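Local coordinates for protein mitochondrial enolase superfamily member 1 (Homo sapiens, PDB 4A35) that catalyses the magnesium-dependent dehydration of L-fuconate to 2-keto-3-deoxy-L-fuconate, a step in the breakdown of L-fucose, at residues R154-V159 against L343-K348; E306-H309 against I313-Q316; Q316-K321 against K347-P352; L326-C331 against N337-V342. All coordinates share one frame; numbering follows the deposited sequence.

Contact 1. Residues R154-V159 against L343-K348; sequences RYITDV and LLMAKK
M345 reaches out from its helix to I156 and V159, and its sulfur does most of the touching. M345 SD lies 3.9 Å from I156 CG2 and 3.8 Å from V159 CG2, so two methyl groups of the loop share one thioether. Both side chains run obliquely across the methionine. Its first torsion (chi1 -76°) and an extended second one (chi2 -168°) carry SD out to the two methyls, and the bend at chi3 turns CE aside. V159 offers CG2, the methyl lodged between its own backbone N and carbonyl carbon, and M345 CG approaches the same methyl at 4.2 Å. Segment 343-348 is the last part of helix 335-348, one of the helices that wrap the modified (beta/alpha)8 barrel of the enolase superfamily. The loop 154-159, between helices 144-148 and 162-171, lies against it from outside the barrel. Helix 311-319 fills in beside them, with K315 pairing with D158, while Y155 and T157 of the loop hydrogen-bond to D257 of the second subunit. The polar part of the contact sits at the exposed margin. K348 NZ donates to V159 O at 3.0 Å, with the donor tilted 29° from the carbonyl plane. One water closes a small triangle with them: it donates to V159 O at 2.7 Å and accepts from K348 NZ at 2.7 Å. The carbonyl is thus gripped by an ammonium group and a water, and the positive charge would be expected to polarise it. D164 offers K348 NZ a second partner, but only as a long, weak ion pair.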
loop_
_atom_site.group_PDB
_atom_site.type_symbol
_atom_site.label_atom_id
_atom_site.label_comp_id
_atom_site.label_asym_id
_atom_site.label_seq_id
_atom_site.Cartn_x
_atom_site.Cartn_y
_atom_site.Cartn_z
ATOM N N ARG A 154 -13.762 7.482 -8.269
ATOM C CA ARG A 154 -12.715 7.025 -9.190
ATOM C C ARG A 154 -12.381 5.535 -8.954
ATOM O O ARG A 154 -12.258 5.097 -7.812
ATOM C CB ARG A 154 -11.439 7.909 -9.136
ATOM C CG ARG A 154 -10.405 7.461 -10.175
ATOM C CD ARG A 154 -9.321 8.558 -10.492
ATOM N NE ARG A 154 -8.466 8.795 -9.323
ATOM C CZ ARG A 154 -7.432 9.644 -9.296
ATOM N NH1 ARG A 154 -7.164 10.417 -10.353
ATOM N NH2 ARG A 154 -6.706 9.785 -8.182
ATOM N N TYR A 155 -12.222 4.786 -10.045
ATOM C CA TYR A 155 -11.858 3.344 -10.078
ATOM C C TYR A 155 -12.984 2.405 -9.601
ATOM O O TYR A 155 -12.742 1.207 -9.536
ATOM C CB TYR A 155 -10.588 3.036 -9.299
ATOM C CG TYR A 155 -9.403 3.910 -9.670
ATOM C CD1 TYR A 155 -9.077 4.155 -11.014
ATOM C CD2 TYR A 155 -8.625 4.513 -8.685
ATOM C CE1 TYR A 155 -7.963 4.947 -11.356
ATOM C CE2 TYR A 155 -7.506 5.291 -9.011
ATOM C CZ TYR A 155 -7.166 5.486 -10.351
ATOM O OH TYR A 155 -6.060 6.265 -10.681
ATOM N N ILE A 156 -14.182 2.936 -9.254
ATOM C CA ILE A 156 -15.281 2.051 -8.855
ATOM C C ILE A 156 -16.570 2.301 -9.674
ATOM O O ILE A 156 -17.546 1.552 -9.489
ATOM C CB ILE A 156 -15.609 2.061 -7.320
ATOM C CG1 ILE A 156 -16.245 3.422 -6.861
ATOM C CG2 ILE A 156 -14.368 1.671 -6.473
ATOM C CD1 ILE A 156 -16.802 3.469 -5.379
ATOM N N THR A 157 -16.592 3.298 -10.595
ATOM C CA THR A 157 -17.808 3.533 -11.412
ATOM C C THR A 157 -18.203 2.316 -12.285
ATOM O O THR A 157 -19.337 2.246 -12.716
ATOM C CB THR A 157 -17.614 4.760 -12.350
ATOM O OG1 THR A 157 -16.524 4.479 -13.243
ATOM C CG2 THR A 157 -17.360 6.040 -11.576
ATOM N N ASP A 158 -17.284 1.352 -12.510
ATOM C CA ASP A 158 -17.567 0.125 -13.265
ATOM C C ASP A 158 -18.472 -0.849 -12.459
ATOM O O ASP A 158 -19.026 -1.764 -13.053
ATOM C CB ASP A 158 -16.276 -0.567 -13.720
ATOM C CG ASP A 158 -15.242 -0.805 -12.612
ATOM O OD1 ASP A 158 -14.992 0.144 -11.794
ATOM O OD2 ASP A 158 -14.681 -1.928 -12.553
ATOM N N VAL A 159 -18.592 -0.661 -11.112
ATOM C CA VAL A 159 -19.501 -1.496 -10.270
ATOM C C VAL A 159 -20.540 -0.615 -9.541
ATOM O O VAL A 159 -21.592 -1.104 -9.173
ATOM C CB VAL A 159 -18.767 -2.425 -9.258
ATOM C CG1 VAL A 159 -17.781 -3.346 -9.954
ATOM C CG2 VAL A 159 -18.094 -1.650 -8.099
ATOM N N LEU A 343 -19.330 0.658 1.992
ATOM C CA LEU A 343 -20.671 0.218 2.439
ATOM C C LEU A 343 -21.626 0.123 1.240
ATOM O O LEU A 343 -22.445 -0.799 1.139
ATOM C CB LEU A 343 -21.270 1.225 3.470
ATOM C CG LEU A 343 -20.560 1.244 4.821
ATOM C CD1 LEU A 343 -21.096 2.418 5.678
ATOM C CD2 LEU A 343 -20.740 -0.125 5.551
ATOM N N LEU A 344 -21.593 1.147 0.385
ATOM C CA LEU A 344 -22.488 1.159 -0.793
ATOM C C LEU A 344 -22.152 0.036 -1.791
ATOM O O LEU A 344 -23.068 -0.630 -2.276
ATOM C CB LEU A 344 -22.462 2.533 -1.484
ATOM C CG LEU A 344 -23.125 3.680 -0.689
ATOM C CD1 LEU A 344 -22.637 5.038 -1.231
ATOM C CD2 LEU A 344 -24.658 3.544 -0.716
ATOM N N MET A 345 -20.885 -0.264 -1.997
ATOM C CA MET A 345 -20.529 -1.390 -2.889
ATOM C C MET A 345 -20.979 -2.733 -2.291
ATOM O O MET A 345 -21.534 -3.552 -2.996
ATOM C CB MET A 345 -19.008 -1.453 -3.149
ATOM C CG MET A 345 -18.512 -0.376 -4.143
ATOM S SD MET A 345 -16.815 -0.697 -4.674
ATOM C CE MET A 345 -15.922 -0.465 -3.082
ATOM N N ALA A 346 -20.798 -2.930 -0.945
ATOM C CA ALA A 346 -21.171 -4.192 -0.289
ATOM C C ALA A 346 -22.690 -4.410 -0.429
ATOM O O ALA A 346 -23.115 -5.527 -0.674
ATOM C CB ALA A 346 -20.782 -4.119 1.196
ATOM N N LYS A 347 -23.504 -3.347 -0.262
ATOM C CA LYS A 347 -24.978 -3.467 -0.456
ATOM C C LYS A 347 -25.313 -3.815 -1.940
ATOM O O LYS A 347 -26.150 -4.694 -2.188
ATOM C CB LYS A 347 -25.688 -2.164 -0.024
ATOM C CG LYS A 347 -27.228 -2.174 -0.165
ATOM C CD LYS A 347 -27.902 -3.426 0.405
ATOM C CE LYS A 347 -29.383 -3.213 0.331
ATOM N NZ LYS A 347 -30.087 -4.517 0.455
ATOM N N LYS A 348 -24.687 -3.099 -2.893
ATOM C CA LYS A 348 -24.832 -3.317 -4.355
ATOM C C LYS A 348 -24.566 -4.810 -4.693
ATOM O O LYS A 348 -25.349 -5.412 -5.445
ATOM C CB LYS A 348 -23.887 -2.374 -5.150
ATOM C CG LYS A 348 -24.001 -2.505 -6.689
ATOM C CD LYS A 348 -25.137 -1.634 -7.260
ATOM C CE LYS A 348 -25.563 -1.967 -8.686
ATOM N NZ LYS A 348 -24.471 -1.802 -9.645
HETATM O O HOH W 1 -22.455 -3.481 -10.172
#

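Contact 2. Residues E306-H309 against I313-Q316; sequences EQCH and IFKQ. With MG (magnesium ion), chain B.
I313 meets both C308 and H309 just where the turn after strand 301-304 of the barrel enters helix 311-319. This is a beta-to-alpha connection at the catalytic end of the modified (beta/alpha)8 barrel of the enolase superfamily. Starting at the helix, I313 CB and the branch methyl CG2 both face C308 SG; C308 has two conformers, so its sulfur contacts hold for one copy and remain uncertain. CG1 points the other way, over a face of the H309 imidazole, off its centre toward the rim. I313 CG1 stands 3.6 Å from the centroid of the H309 ring, 27° off the normal, a CH-pi contact. At the tip, I313 CD1 reaches H309 NE2 at 3.6 Å, and the two side chains cross at about a right angle. The H309 ring also meets H309 of the second subunit, the planes at about 90°. In the one C308 copy, SG would also sit over the middle of the F314 ring, a sulfur-aromatic contact, with C308 CB over the same face. In that copy the buried thiol would sit between an aliphatic branch and an aromatic face. At the start of the segment, E306 turns away from the helix toward the active site. Its side chain is extended beyond CG (chi2 -175°), which carries the carboxylate out to the magnesium ion that D251 and E277 also bind. E306 OE1 coordinates the magnesium at 2.1 Å, and OE2 accepts a hydrogen bond of 2.7 Å from a water that is itself a ligand of the metal.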
loop_
_atom_site.group_PDB
_atom_site.type_symbol
_atom_site.label_atom_id
_atom_site.label_comp_id
_atom_site.label_asym_id
_atom_site.label_seq_id
_atom_site.Cartn_x
_atom_site.Cartn_y
_atom_site.Cartn_z
ATOM N N GLU A 306 -9.853 -5.803 7.345
ATOM C CA GLU A 306 -9.274 -4.835 8.278
ATOM C C GLU A 306 -7.968 -4.158 7.768
ATOM O O GLU A 306 -7.745 -3.020 8.160
ATOM C CB GLU A 306 -8.991 -5.467 9.647
ATOM C CG GLU A 306 -7.778 -6.358 9.671
ATOM C CD GLU A 306 -7.647 -7.034 11.008
ATOM O OE1 GLU A 306 -8.644 -7.657 11.430
ATOM O OE2 GLU A 306 -6.589 -6.901 11.655
ATOM N N GLN A 307 -7.108 -4.853 6.915
ATOM C CA GLN A 307 -5.889 -4.244 6.405
ATOM C C GLN A 307 -6.011 -3.992 4.901
ATOM O O GLN A 307 -5.013 -3.660 4.251
ATOM C CB GLN A 307 -4.644 -5.120 6.721
ATOM C CG GLN A 307 -4.289 -5.074 8.227
ATOM C CD GLN A 307 -2.796 -5.124 8.501
ATOM O OE1 GLN A 307 -2.279 -6.075 9.113
ATOM N NE2 GLN A 307 -2.084 -4.047 8.195
ATOM N N CYS A 308 -7.242 -4.201 4.337
ATOM C CA CYS A 308 -7.525 -3.938 2.943
ATOM C C CYS A 308 -7.316 -2.435 2.690
ATOM O O CYS A 308 -8.026 -1.626 3.303
ATOM C CB CYS A 308 -8.946 -4.356 2.640
ATOM S SG CYS A 308 -9.415 -3.965 0.973
ATOM N N HIS A 309 -6.315 -2.063 1.933
ATOM C CA HIS A 309 -5.881 -0.656 1.859
ATOM C C HIS A 309 -6.793 0.402 1.212
ATOM O O HIS A 309 -6.668 1.588 1.574
ATOM C CB HIS A 309 -4.420 -0.537 1.348
ATOM C CG HIS A 309 -4.172 -1.106 -0.016
ATOM N ND1 HIS A 309 -4.430 -0.365 -1.150
ATOM C CD2 HIS A 309 -3.727 -2.329 -0.382
ATOM C CE1 HIS A 309 -4.105 -1.135 -2.175
ATOM N NE2 HIS A 309 -3.713 -2.333 -1.775
ATOM N N ILE A 313 -9.376 -2.543 -3.786
ATOM C CA ILE A 313 -9.209 -3.908 -3.295
ATOM C C ILE A 313 -10.589 -4.433 -2.924
ATOM O O ILE A 313 -10.898 -5.550 -3.305
ATOM C CB ILE A 313 -8.197 -4.001 -2.096
ATOM C CG1 ILE A 313 -6.754 -3.420 -2.498
ATOM C CG2 ILE A 313 -8.066 -5.496 -1.639
ATOM C CD1 ILE A 313 -6.038 -4.289 -3.665
ATOM N N PHE A 314 -11.385 -3.671 -2.146
ATOM C CA PHE A 314 -12.734 -4.158 -1.798
ATOM C C PHE A 314 -13.593 -4.423 -3.056
ATOM O O PHE A 314 -14.345 -5.395 -3.109
ATOM C CB PHE A 314 -13.444 -3.185 -0.879
ATOM C CG PHE A 314 -13.022 -3.384 0.574
ATOM C CD1 PHE A 314 -13.275 -4.595 1.238
ATOM C CD2 PHE A 314 -12.409 -2.363 1.274
ATOM C CE1 PHE A 314 -12.923 -4.758 2.594
ATOM C CE2 PHE A 314 -12.084 -2.514 2.635
ATOM C CZ PHE A 314 -12.337 -3.712 3.280
ATOM N N LYS A 315 -13.504 -3.555 -4.043
ATOM C CA LYS A 315 -14.268 -3.751 -5.273
ATOM C C LYS A 315 -13.963 -5.109 -5.890
ATOM O O LYS A 315 -14.877 -5.854 -6.218
ATOM C CB LYS A 315 -14.003 -2.623 -6.293
ATOM C CG LYS A 315 -14.629 -2.925 -7.682
ATOM C CD LYS A 315 -14.235 -1.877 -8.693
ATOM C CE LYS A 315 -12.805 -2.063 -9.258
ATOM N NZ LYS A 315 -12.664 -1.365 -10.586
ATOM N N GLN A 316 -12.694 -5.456 -5.981
ATOM C CA GLN A 316 -12.287 -6.738 -6.605
ATOM C C GLN A 316 -12.658 -7.914 -5.733
ATOM O O GLN A 316 -13.061 -8.939 -6.276
ATOM C CB GLN A 316 -10.789 -6.742 -6.917
ATOM C CG GLN A 316 -10.453 -5.672 -8.025
ATOM C CD GLN A 316 -8.945 -5.587 -8.067
ATOM O OE1 GLN A 316 -8.329 -6.309 -8.836
ATOM N NE2 GLN A 316 -8.348 -4.783 -7.164
HETATM MG MG MG B . -8.781 -9.473 12.402
HETATM O O HOH W 2 -6.895 -8.642 13.659
HETATM O O HOH W 3 -7.538 -10.231 11.108
HETATM O O HOH W 4 -9.475 -8.585 14.009
#

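Contact 3. Residues Q316-K321 against K347-P352; sequences QLLQAK and KKFEIP
L318 packs its CB against the middle of the F349 ring. L318 CB stands 3.6 Å from the centroid of the F349 ring and only 11° off the ring normal, a clear CH-pi contact over the face. The first torsion of F349 (chi1 -79°) sends the ring toward L318, and chi2 near a right angle turns its face to CB. Further apolar contacts extend the patch: L318 CD1 touches F349 CD1 at 3.8 Å, while L318 CD2 turns to I351 and meets I351 CG1 at 3.6 Å, these two side chains sliding past each other in opposite directions. Q319 CG approaches F349 CZ at 4.0 Å, with its amide plane nearly perpendicular to the ring (86°). With an alanine in place of the phenylalanine, L318 CB is likely to lose its aromatic cover, and a gap would probably open between the two helix ends. Both chains are turning out of helices here: K321 and E350, each with positive phi, close Schellman motifs at the ends of helices 311-319 and 335-348, neighbours on the outside of the barrel. L326 of strand 325-326 lies beneath, touching both L318 and I351. The one salt bridge stays within the second segment, where K347 NZ meets E350 OE2 at 3.0 Å on the syn side of the carboxylate and bridges the last turn. Across the subunit boundary, Q316 NE2 donates to D283 O of the second subunit.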
loop_
_atom_site.group_PDB
_atom_site.type_symbol
_atom_site.label_atom_id
_atom_site.label_comp_id
_atom_site.label_asym_id
_atom_site.label_seq_id
_atom_site.Cartn_x
_atom_site.Cartn_y
_atom_site.Cartn_z
ATOM N N GLN A 316 -12.694 -5.456 -5.981
ATOM C CA GLN A 316 -12.287 -6.738 -6.605
ATOM C C GLN A 316 -12.658 -7.914 -5.733
ATOM O O GLN A 316 -13.061 -8.939 -6.276
ATOM C CB GLN A 316 -10.789 -6.742 -6.917
ATOM C CG GLN A 316 -10.453 -5.672 -8.025
ATOM C CD GLN A 316 -8.945 -5.587 -8.067
ATOM O OE1 GLN A 316 -8.329 -6.309 -8.836
ATOM N NE2 GLN A 316 -8.348 -4.783 -7.164
ATOM N N LEU A 317 -12.587 -7.759 -4.382
ATOM C CA LEU A 317 -13.048 -8.840 -3.473
ATOM C C LEU A 317 -14.536 -9.168 -3.722
ATOM O O LEU A 317 -14.928 -10.337 -3.740
ATOM C CB LEU A 317 -12.869 -8.424 -1.983
ATOM C CG LEU A 317 -11.389 -8.379 -1.510
ATOM C CD1 LEU A 317 -11.297 -7.641 -0.135
ATOM C CD2 LEU A 317 -10.774 -9.840 -1.437
ATOM N N LEU A 318 -15.342 -8.127 -3.971
ATOM C CA LEU A 318 -16.780 -8.278 -4.260
ATOM C C LEU A 318 -16.937 -8.865 -5.693
ATOM O O LEU A 318 -17.730 -9.771 -5.893
ATOM C CB LEU A 318 -17.492 -6.931 -4.112
ATOM C CG LEU A 318 -17.601 -6.433 -2.626
ATOM C CD1 LEU A 318 -18.003 -4.978 -2.571
ATOM C CD2 LEU A 318 -18.575 -7.324 -1.830
ATOM N N GLN A 319 -16.196 -8.323 -6.671
ATOM C CA GLN A 319 -16.245 -8.800 -8.081
ATOM C C GLN A 319 -15.923 -10.303 -8.208
ATOM O O GLN A 319 -16.638 -11.019 -8.914
ATOM C CB GLN A 319 -15.303 -8.014 -8.963
ATOM C CG GLN A 319 -15.846 -6.638 -9.281
ATOM C CD GLN A 319 -14.838 -5.814 -10.043
ATOM O OE1 GLN A 319 -13.661 -5.759 -9.694
ATOM N NE2 GLN A 319 -15.274 -5.225 -11.155
ATOM N N ALA A 320 -14.868 -10.759 -7.486
ATOM C CA ALA A 320 -14.412 -12.127 -7.514
ATOM C C ALA A 320 -15.217 -13.036 -6.578
ATOM O O ALA A 320 -14.872 -14.222 -6.498
ATOM C CB ALA A 320 -12.924 -12.209 -7.183
ATOM N N LYS A 321 -16.206 -12.490 -5.805
ATOM C CA LYS A 321 -16.989 -13.257 -4.812
ATOM C C LYS A 321 -16.019 -13.967 -3.833
ATOM O O LYS A 321 -16.143 -15.153 -3.527
ATOM C CB LYS A 321 -17.971 -14.253 -5.495
ATOM C CG LYS A 321 -18.893 -13.583 -6.474
ATOM C CD LYS A 321 -19.962 -14.569 -6.921
ATOM C CE LYS A 321 -21.008 -13.837 -7.698
ATOM N NZ LYS A 321 -22.057 -14.772 -8.170
ATOM N N LYS A 347 -23.504 -3.347 -0.262
ATOM C CA LYS A 347 -24.978 -3.467 -0.456
ATOM C C LYS A 347 -25.313 -3.815 -1.940
ATOM O O LYS A 347 -26.150 -4.694 -2.188
ATOM C CB LYS A 347 -25.688 -2.164 -0.024
ATOM C CG LYS A 347 -27.228 -2.174 -0.165
ATOM C CD LYS A 347 -27.902 -3.426 0.405
ATOM C CE LYS A 347 -29.383 -3.213 0.331
ATOM N NZ LYS A 347 -30.087 -4.517 0.455
ATOM N N LYS A 348 -24.687 -3.099 -2.893
ATOM C CA LYS A 348 -24.832 -3.317 -4.355
ATOM C C LYS A 348 -24.566 -4.810 -4.693
ATOM O O LYS A 348 -25.349 -5.412 -5.445
ATOM C CB LYS A 348 -23.887 -2.374 -5.150
ATOM C CG LYS A 348 -24.001 -2.505 -6.689
ATOM C CD LYS A 348 -25.137 -1.634 -7.260
ATOM C CE LYS A 348 -25.563 -1.967 -8.686
ATOM N NZ LYS A 348 -24.471 -1.802 -9.645
ATOM N N PHE A 349 -23.553 -5.431 -4.027
ATOM C CA PHE A 349 -23.223 -6.845 -4.194
ATOM C C PHE A 349 -23.977 -7.767 -3.195
ATOM O O PHE A 349 -23.747 -8.995 -3.203
ATOM C CB PHE A 349 -21.698 -7.037 -4.037
ATOM C CG PHE A 349 -20.912 -6.657 -5.267
ATOM C CD1 PHE A 349 -20.500 -5.335 -5.476
ATOM C CD2 PHE A 349 -20.576 -7.621 -6.227
ATOM C CE1 PHE A 349 -19.777 -4.982 -6.637
ATOM C CE2 PHE A 349 -19.847 -7.274 -7.381
ATOM C CZ PHE A 349 -19.435 -5.962 -7.574
ATOM N N GLU A 350 -24.837 -7.172 -2.295
ATOM C CA GLU A 350 -25.593 -7.929 -1.286
ATOM C C GLU A 350 -24.661 -8.801 -0.386
ATOM O O GLU A 350 -24.928 -9.986 -0.142
ATOM C CB GLU A 350 -26.719 -8.779 -1.950
ATOM C CG GLU A 350 -27.844 -7.923 -2.501
ATOM C CD GLU A 350 -28.637 -7.136 -1.471
ATOM O OE1 GLU A 350 -28.644 -7.511 -0.275
ATOM O OE2 GLU A 350 -29.319 -6.175 -1.883
ATOM N N ILE A 351 -23.551 -8.196 0.068
ATOM C CA ILE A 351 -22.564 -8.827 0.942
ATOM C C ILE A 351 -22.654 -8.133 2.321
ATOM O O ILE A 351 -22.605 -6.898 2.384
ATOM C CB ILE A 351 -21.118 -8.814 0.348
ATOM C CG1 ILE A 351 -21.067 -9.759 -0.930
ATOM C CG2 ILE A 351 -20.090 -9.223 1.365
ATOM C CD1 ILE A 351 -21.384 -11.274 -0.649
ATOM N N PRO A 352 -22.768 -8.907 3.425
ATOM C CA PRO A 352 -22.870 -8.267 4.768
ATOM C C PRO A 352 -21.556 -7.665 5.230
ATOM O O PRO A 352 -20.471 -8.235 5.023
ATOM C CB PRO A 352 -23.285 -9.430 5.693
ATOM C CG PRO A 352 -22.696 -10.664 5.041
ATOM C CD PRO A 352 -22.857 -10.383 3.533
#

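Contact 4. Residues L326-C331 against N337-V342; sequences LQIDSC and NENLSV
N339 lays its amide against the backbone of D329 and the side chain of I328. N339 ND2 donates to D329 O at 3.1 Å along a fairly straight N-H (158°), with the oxygen in the amide plane but the donor well above the carbonyl plane. The other end of the amide faces I328, with N339 OD1 3.3 Å from I328 CB. ND2 also donates to S335 O one turn back in the helix, and with two carbonyls bonded to it the amide's rotation is restricted. A leucine here has no N-H to give, and D329 O and S335 O would probably each be left without this partner. These residues form the turn after strand 325-326 of the barrel and the helix 335-348 that follows it. D329 OD2 accepts from C331 N, an Asx turn in that loop. D329 OD1 accepts from H356 ND1, consistent with the His-Asp dyad of the mandelate racemase group. One helical turn on, V342 CG1, anti to its backbone N (chi1 173°), rests against two side chains of segment 326-331: I328 CG2 at 3.6 Å, sliding past it in the opposite direction, and L326 CD2 at 3.7 Å, crossing at a slant.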
loop_
_atom_site.group_PDB
_atom_site.type_symbol
_atom_site.label_atom_id
_atom_site.label_comp_id
_atom_site.label_asym_id
_atom_site.label_seq_id
_atom_site.Cartn_x
_atom_site.Cartn_y
_atom_site.Cartn_z
ATOM N N LEU A 326 -17.650 -8.826 4.848
ATOM C CA LEU A 326 -16.708 -7.750 4.473
ATOM C C LEU A 326 -16.425 -6.915 5.680
ATOM O O LEU A 326 -17.328 -6.328 6.259
ATOM C CB LEU A 326 -17.335 -6.946 3.303
ATOM C CG LEU A 326 -16.404 -5.894 2.649
ATOM C CD1 LEU A 326 -16.840 -5.624 1.206
ATOM C CD2 LEU A 326 -16.440 -4.560 3.459
ATOM N N GLN A 327 -15.130 -6.777 6.021
ATOM C CA GLN A 327 -14.791 -6.068 7.255
ATOM C C GLN A 327 -14.186 -4.699 6.981
ATOM O O GLN A 327 -12.987 -4.585 6.797
ATOM C CB GLN A 327 -13.843 -6.951 8.091
ATOM C CG GLN A 327 -14.570 -8.315 8.325
ATOM C CD GLN A 327 -13.741 -9.341 8.950
ATOM O OE1 GLN A 327 -12.676 -9.694 8.428
ATOM N NE2 GLN A 327 -14.237 -9.866 10.065
ATOM N N ILE A 328 -15.027 -3.662 7.064
ATOM C CA ILE A 328 -14.530 -2.301 6.944
ATOM C C ILE A 328 -13.688 -1.929 8.173
ATOM O O ILE A 328 -13.817 -2.524 9.241
ATOM C CB ILE A 328 -15.692 -1.272 6.761
ATOM C CG1 ILE A 328 -16.641 -1.209 7.993
ATOM C CG2 ILE A 328 -16.378 -1.411 5.342
ATOM C CD1 ILE A 328 -17.717 0.040 8.004
ATOM N N ASP A 329 -12.804 -0.939 7.997
ATOM C CA ASP A 329 -12.051 -0.376 9.097
ATOM C C ASP A 329 -12.107 1.157 8.953
ATOM O O ASP A 329 -11.878 1.703 7.865
ATOM C CB ASP A 329 -10.619 -0.889 9.167
ATOM C CG ASP A 329 -9.968 -0.297 10.424
ATOM O OD1 ASP A 329 -10.117 -0.896 11.503
ATOM O OD2 ASP A 329 -9.344 0.782 10.323
ATOM N N SER A 330 -12.444 1.826 10.063
ATOM C CA SER A 330 -12.639 3.272 10.157
ATOM C C SER A 330 -11.335 4.064 9.929
ATOM O O SER A 330 -11.406 5.237 9.597
ATOM C CB SER A 330 -13.201 3.612 11.553
ATOM O OG SER A 330 -12.337 3.248 12.625
ATOM N N CYS A 331 -10.161 3.449 10.205
ATOM C CA CYS A 331 -8.860 4.176 10.157
ATOM C C CYS A 331 -7.823 3.638 9.103
ATOM O O CYS A 331 -6.770 4.263 8.942
ATOM C CB CYS A 331 -8.248 4.197 11.557
ATOM S SG CYS A 331 -9.216 5.186 12.723
ATOM N N ASN A 337 -15.425 9.071 4.125
ATOM C CA ASN A 337 -15.666 9.166 2.666
ATOM C C ASN A 337 -15.485 7.820 1.969
ATOM O O ASN A 337 -16.393 7.354 1.314
ATOM C CB ASN A 337 -14.760 10.198 2.017
ATOM C CG ASN A 337 -14.683 11.498 2.798
ATOM O OD1 ASN A 337 -14.126 11.545 3.889
ATOM N ND2 ASN A 337 -15.214 12.579 2.252
ATOM N N GLU A 338 -14.333 7.190 2.151
ATOM C CA GLU A 338 -14.071 5.927 1.491
ATOM C C GLU A 338 -14.876 4.789 2.121
ATOM O O GLU A 338 -15.343 3.904 1.379
ATOM C CB GLU A 338 -12.598 5.624 1.496
ATOM C CG GLU A 338 -12.304 4.507 0.493
ATOM C CD GLU A 338 -10.824 4.297 0.205
ATOM O OE1 GLU A 338 -10.005 4.387 1.146
ATOM O OE2 GLU A 338 -10.499 3.982 -0.964
ATOM N N ASN A 339 -15.042 4.777 3.486
ATOM C CA ASN A 339 -15.890 3.756 4.114
ATOM C C ASN A 339 -17.320 3.796 3.517
ATOM O O ASN A 339 -17.899 2.730 3.318
ATOM C CB ASN A 339 -15.973 3.951 5.623
ATOM C CG ASN A 339 -14.899 3.150 6.315
ATOM O OD1 ASN A 339 -14.991 1.938 6.448
ATOM N ND2 ASN A 339 -13.792 3.808 6.631
ATOM N N LEU A 340 -17.880 5.006 3.252
ATOM C CA LEU A 340 -19.233 5.119 2.653
ATOM C C LEU A 340 -19.283 4.409 1.296
ATOM O O LEU A 340 -20.238 3.666 1.038
ATOM C CB LEU A 340 -19.653 6.588 2.443
ATOM C CG LEU A 340 -19.997 7.350 3.733
ATOM C CD1 LEU A 340 -20.097 8.867 3.430
ATOM C CD2 LEU A 340 -21.301 6.825 4.325
ATOM N N SER A 341 -18.238 4.609 0.465
ATOM C CA SER A 341 -18.168 3.983 -0.887
ATOM C C SER A 341 -18.128 2.450 -0.768
ATOM O O SER A 341 -18.743 1.757 -1.589
ATOM C CB SER A 341 -16.957 4.498 -1.672
ATOM O OG SER A 341 -15.687 4.000 -1.276
ATOM N N VAL A 342 -17.461 1.934 0.295
ATOM C CA VAL A 342 -17.331 0.482 0.488
ATOM C C VAL A 342 -18.677 -0.042 1.029
ATOM O O VAL A 342 -19.120 -1.089 0.591
ATOM C CB VAL A 342 -16.114 0.154 1.386
ATOM C CG1 VAL A 342 -16.075 -1.347 1.745
ATOM C CG2 VAL A 342 -14.800 0.530 0.665
#

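In the fold
All four contacts fall around helices 311-319 and 335-348 of the barrel domain, their centres 9 to 13 Å apart. Along the chain, contacts 2 and 4 follow each other within the long span joined by contact 1; contact 3 begins at Q316, where contact 2 ends, spans contact 4, and overlaps contact 1 at K347 and K348. Contacts 1, 3 and 4 use helix 335-348, from its N-terminal half (contact 4) to its C-terminal end. F314 of contact 2 packs on L326 and V342 of contact 4, tying the magnesium loop to the turn carrying D329. M345 against L318 joins contacts 1 and 3. Contacts 1, 2 and 3 also touch the second subunit, so barrel wall and dimer interface meet here.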